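EST1E (PDB 2WTM) hydrolyses ester bonds as a promiscuous feruloyl esterase, probably releasing ferulic acid from its esters in the rumen. Local coordinates at residues I31-F36 / T84-V89. Sequence-based numbering, arbitrary orientation.
Sequences IIIHGF and TNILAV. With PO4 (phosphate ion), chain E.
Ile-31 and Val-89 run past each other in opposite directions, and the CG1 methyl of Val-89 meets all the branches of the isoleucine. It lies 3.9 Å from Ile-31 CG2 and 4.0 Å from Ile-31 CD1; its position anti to the backbone N of Val-89 (chi1 167°) carries it to the strand. One turn earlier in the helix, Ile-86 meets Ile-33 at a slant. Bent at chi2 -61°, Ile-33 lays its CD1 4.0 Å from Ile-86 CG1, while the extended Ile-86 (chi2 165°) brings its own CD1 to Ile-33 CG1. Such helix-on-sheet packing belongs to the alpha/beta-hydrolase fold: Ile-31 and Ile-33 point at helix 79-93, while Ile-32 between them points to the other face of the sheet. Val-114 and Met-64 also touch Ile-33, closing in the buried apolar layer. Beyond the strand the chain enters the probable active site. His-34 ND1 donates to Gly-35 O at 2.8 Å, in the plane of its ring, and NE2 is hydrogen-bonded to Met-64 N. Phe-36 N hydrogen-bonds to phosphate O4 at 2.8 Å and Gln-109 N to the same ion, consistent with an oxyanion hole; Ser-108 OG and His-228 NE2 of the likely catalytic triad are also hydrogen-bonded to it.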
ATOM      1  N   ILE A  31     -18.714   4.271  -7.829  1.00 11.36           N
ATOM      2  CA  ILE A  31     -18.024   3.069  -7.431  1.00 10.86           C
ATOM      3  C   ILE A  31     -18.418   2.743  -5.974  1.00 10.43           C
ATOM      4  O   ILE A  31     -18.380   3.611  -5.092  1.00 10.41           O
ATOM      5  CB  ILE A  31     -16.506   3.231  -7.574  1.00 11.44           C
ATOM      6  CG1 ILE A  31     -16.119   3.427  -9.055  1.00 11.43           C
ATOM      7  CG2 ILE A  31     -15.771   1.981  -7.096  1.00 11.24           C
ATOM      8  CD1 ILE A  31     -14.716   3.985  -9.282  1.00 11.53           C
ATOM      9  N   ILE A  32     -18.768   1.498  -5.715  1.00 10.32           N
ATOM     10  CA  ILE A  32     -19.261   1.060  -4.390  1.00 10.42           C
ATOM     11  C   ILE A  32     -18.406  -0.097  -3.925  1.00  9.80           C
ATOM     12  O   ILE A  32     -18.323  -1.141  -4.594  1.00 10.80           O
ATOM     13  CB  ILE A  32     -20.753   0.565  -4.436  1.00  9.97           C
ATOM     14  CG1 ILE A  32     -21.600   1.700  -5.013  1.00 13.70           C
ATOM     15  CG2 ILE A  32     -21.226   0.264  -3.042  1.00 13.36           C
ATOM     16  CD1 ILE A  32     -23.089   1.287  -5.175  1.00 13.51           C
ATOM     17  N   ILE A  33     -17.821   0.038  -2.750  1.00  9.23           N
ATOM     18  CA  ILE A  33     -16.923  -0.948  -2.161  1.00  9.30           C
ATOM     19  C   ILE A  33     -17.451  -1.496  -0.822  1.00 10.24           C
ATOM     20  O   ILE A  33     -17.735  -0.757   0.122  1.00 10.17           O
ATOM     21  CB  ILE A  33     -15.508  -0.374  -1.931  1.00  9.29           C
ATOM     22  CG1 ILE A  33     -14.960   0.323  -3.181  1.00  8.73           C
ATOM     23  CG2 ILE A  33     -14.579  -1.452  -1.405  1.00  7.45           C
ATOM     24  CD1 ILE A  33     -14.814  -0.539  -4.387  1.00 10.68           C
ATOM     25  N   HIS A  34     -17.624  -2.820  -0.757  1.00 10.93           N
ATOM     26  CA  HIS A  34     -18.109  -3.488   0.423  1.00 10.07           C
ATOM     27  C   HIS A  34     -17.057  -3.589   1.549  1.00 10.33           C
ATOM     28  O   HIS A  34     -15.894  -3.157   1.361  1.00 10.35           O
ATOM     29  CB  HIS A  34     -18.468  -4.908  -0.001  1.00 10.55           C
ATOM     30  CG  HIS A  34     -17.314  -5.648  -0.544  1.00  9.59           C
ATOM     31  ND1 HIS A  34     -16.386  -6.244   0.296  1.00  7.84           N
ATOM     32  CD2 HIS A  34     -16.892  -5.879  -1.803  1.00  8.60           C
ATOM     33  CE1 HIS A  34     -15.426  -6.767  -0.446  1.00  8.17           C
ATOM     34  NE2 HIS A  34     -15.702  -6.565  -1.719  1.00  9.28           N
ATOM     35  N   GLY A  35     -17.455  -4.214   2.670  1.00 10.93           N
ATOM     36  CA  GLY A  35     -16.552  -4.363   3.806  1.00 11.63           C
ATOM     37  C   GLY A  35     -15.849  -5.707   3.930  1.00 10.95           C
ATOM     38  O   GLY A  35     -15.870  -6.561   3.029  1.00 11.75           O
ATOM     39  N   PHE A  36     -15.142  -5.841   5.042  1.00  9.96           N
ATOM     40  CA  PHE A  36     -14.290  -6.997   5.420  1.00 10.57           C
ATOM     41  C   PHE A  36     -15.188  -8.182   5.623  1.00 11.30           C
ATOM     42  O   PHE A  36     -16.081  -8.115   6.454  1.00 13.76           O
ATOM     43  CB  PHE A  36     -13.604  -6.586   6.718  1.00 10.66           C
ATOM     44  CG  PHE A  36     -12.764  -7.625   7.428  1.00 12.54           C
ATOM     45  CD1 PHE A  36     -11.381  -7.660   7.283  1.00 12.59           C
ATOM     46  CD2 PHE A  36     -13.287  -8.415   8.442  1.00 11.17           C
ATOM     47  CE1 PHE A  36     -10.557  -8.536   8.002  1.00 12.24           C
ATOM     48  CE2 PHE A  36     -12.458  -9.275   9.152  1.00 11.12           C
ATOM     49  CZ  PHE A  36     -11.090  -9.296   8.979  1.00 11.09           C
ATOM     50  N   THR A  84      -4.969  -0.848  -4.327  1.00  8.10           N
ATOM     51  CA  THR A  84      -4.541  -1.242  -5.728  1.00  8.51           C
ATOM     52  C   THR A  84      -5.751  -1.571  -6.590  1.00  9.95           C
ATOM     53  O   THR A  84      -5.894  -1.112  -7.712  1.00 10.28           O
ATOM     54  CB  THR A  84      -3.431  -2.292  -5.683  1.00  9.99           C
ATOM     55  OG1 THR A  84      -2.277  -1.711  -5.005  1.00  9.42           O
ATOM     56  CG2 THR A  84      -3.051  -2.736  -7.051  1.00 10.18           C
ATOM     57  N   ASN A  85      -6.590  -2.428  -6.004  1.00 10.11           N
ATOM     58  CA  ASN A  85      -7.816  -2.882  -6.669  1.00  8.39           C
ATOM     59  C   ASN A  85      -8.694  -1.694  -7.050  1.00  9.83           C
ATOM     60  O   ASN A  85      -9.207  -1.561  -8.173  1.00  9.38           O
ATOM     61  CB  ASN A  85      -8.616  -3.879  -5.812  1.00  9.05           C
ATOM     62  CG  ASN A  85      -7.895  -5.155  -5.453  1.00  8.87           C
ATOM     63  OD1 ASN A  85      -8.347  -5.850  -4.578  1.00  9.86           O
ATOM     64  ND2 ASN A  85      -6.886  -5.536  -6.216  1.00  8.53           N
ATOM     65  N   ILE A  86      -8.909  -0.809  -6.115  1.00  8.79           N
ATOM     66  CA  ILE A  86      -9.767   0.353  -6.377  1.00  9.23           C
ATOM     67  C   ILE A  86      -9.185   1.283  -7.419  1.00  9.69           C
ATOM     68  O   ILE A  86      -9.921   1.769  -8.271  1.00  9.87           O
ATOM     69  CB  ILE A  86     -10.094   1.100  -5.082  1.00  8.19           C
ATOM     70  CG1 ILE A  86     -10.864   0.235  -4.113  1.00  6.66           C
ATOM     71  CG2 ILE A  86     -10.829   2.443  -5.342  1.00  9.74           C
ATOM     72  CD1 ILE A  86     -10.963   0.713  -2.645  1.00  8.18           C
ATOM     73  N   LEU A  87      -7.878   1.530  -7.427  1.00  8.84           N
ATOM     74  CA  LEU A  87      -7.234   2.302  -8.510  1.00  9.37           C
ATOM     75  C   LEU A  87      -7.523   1.626  -9.851  1.00 10.90           C
ATOM     76  O   LEU A  87      -7.752   2.298 -10.837  1.00 10.98           O
ATOM     77  CB  LEU A  87      -5.717   2.425  -8.245  1.00  9.38           C
ATOM     78  CG  LEU A  87      -5.349   3.298  -7.098  1.00 13.54           C
ATOM     79  CD1 LEU A  87      -3.813   3.344  -6.967  1.00 14.66           C
ATOM     80  CD2 LEU A  87      -5.969   4.614  -6.970  1.00 20.79           C
ATOM     81  N   ALA A  88      -7.511   0.289  -9.882  1.00 11.11           N
ATOM     82  CA  ALA A  88      -7.813  -0.445 -11.125  1.00 10.34           C
ATOM     83  C   ALA A  88      -9.244  -0.220 -11.557  1.00 12.44           C
ATOM     84  O   ALA A  88      -9.550  -0.109 -12.765  1.00 10.97           O
ATOM     85  CB  ALA A  88      -7.530  -1.864 -10.956  1.00 11.47           C
ATOM     86  N   VAL A  89     -10.138  -0.172 -10.592  1.00 10.42           N
ATOM     87  CA  VAL A  89     -11.549  -0.021 -10.933  1.00 10.58           C
ATOM     88  C   VAL A  89     -11.733   1.437 -11.406  1.00 11.92           C
ATOM     89  O   VAL A  89     -12.523   1.694 -12.360  1.00 13.34           O
ATOM     90  CB  VAL A  89     -12.438  -0.345  -9.707  1.00 10.69           C
ATOM     91  CG1 VAL A  89     -13.879   0.104  -9.919  1.00 11.81           C
ATOM     92  CG2 VAL A  89     -12.365  -1.803  -9.326  1.00 11.64           C
TER
HETATM   93  P   PO4 E1249     -16.933  -4.905   7.871  1.00 27.61           P
HETATM   94  O1  PO4 E1249     -18.158  -5.144   6.994  1.00 29.77           O
HETATM   95  O2  PO4 E1249     -16.596  -6.315   8.295  1.00 27.00           O
HETATM   96  O3  PO4 E1249     -17.339  -4.199   9.157  1.00 29.06           O
HETATM   97  O4  PO4 E1249     -15.781  -4.106   7.198  1.00 15.24           O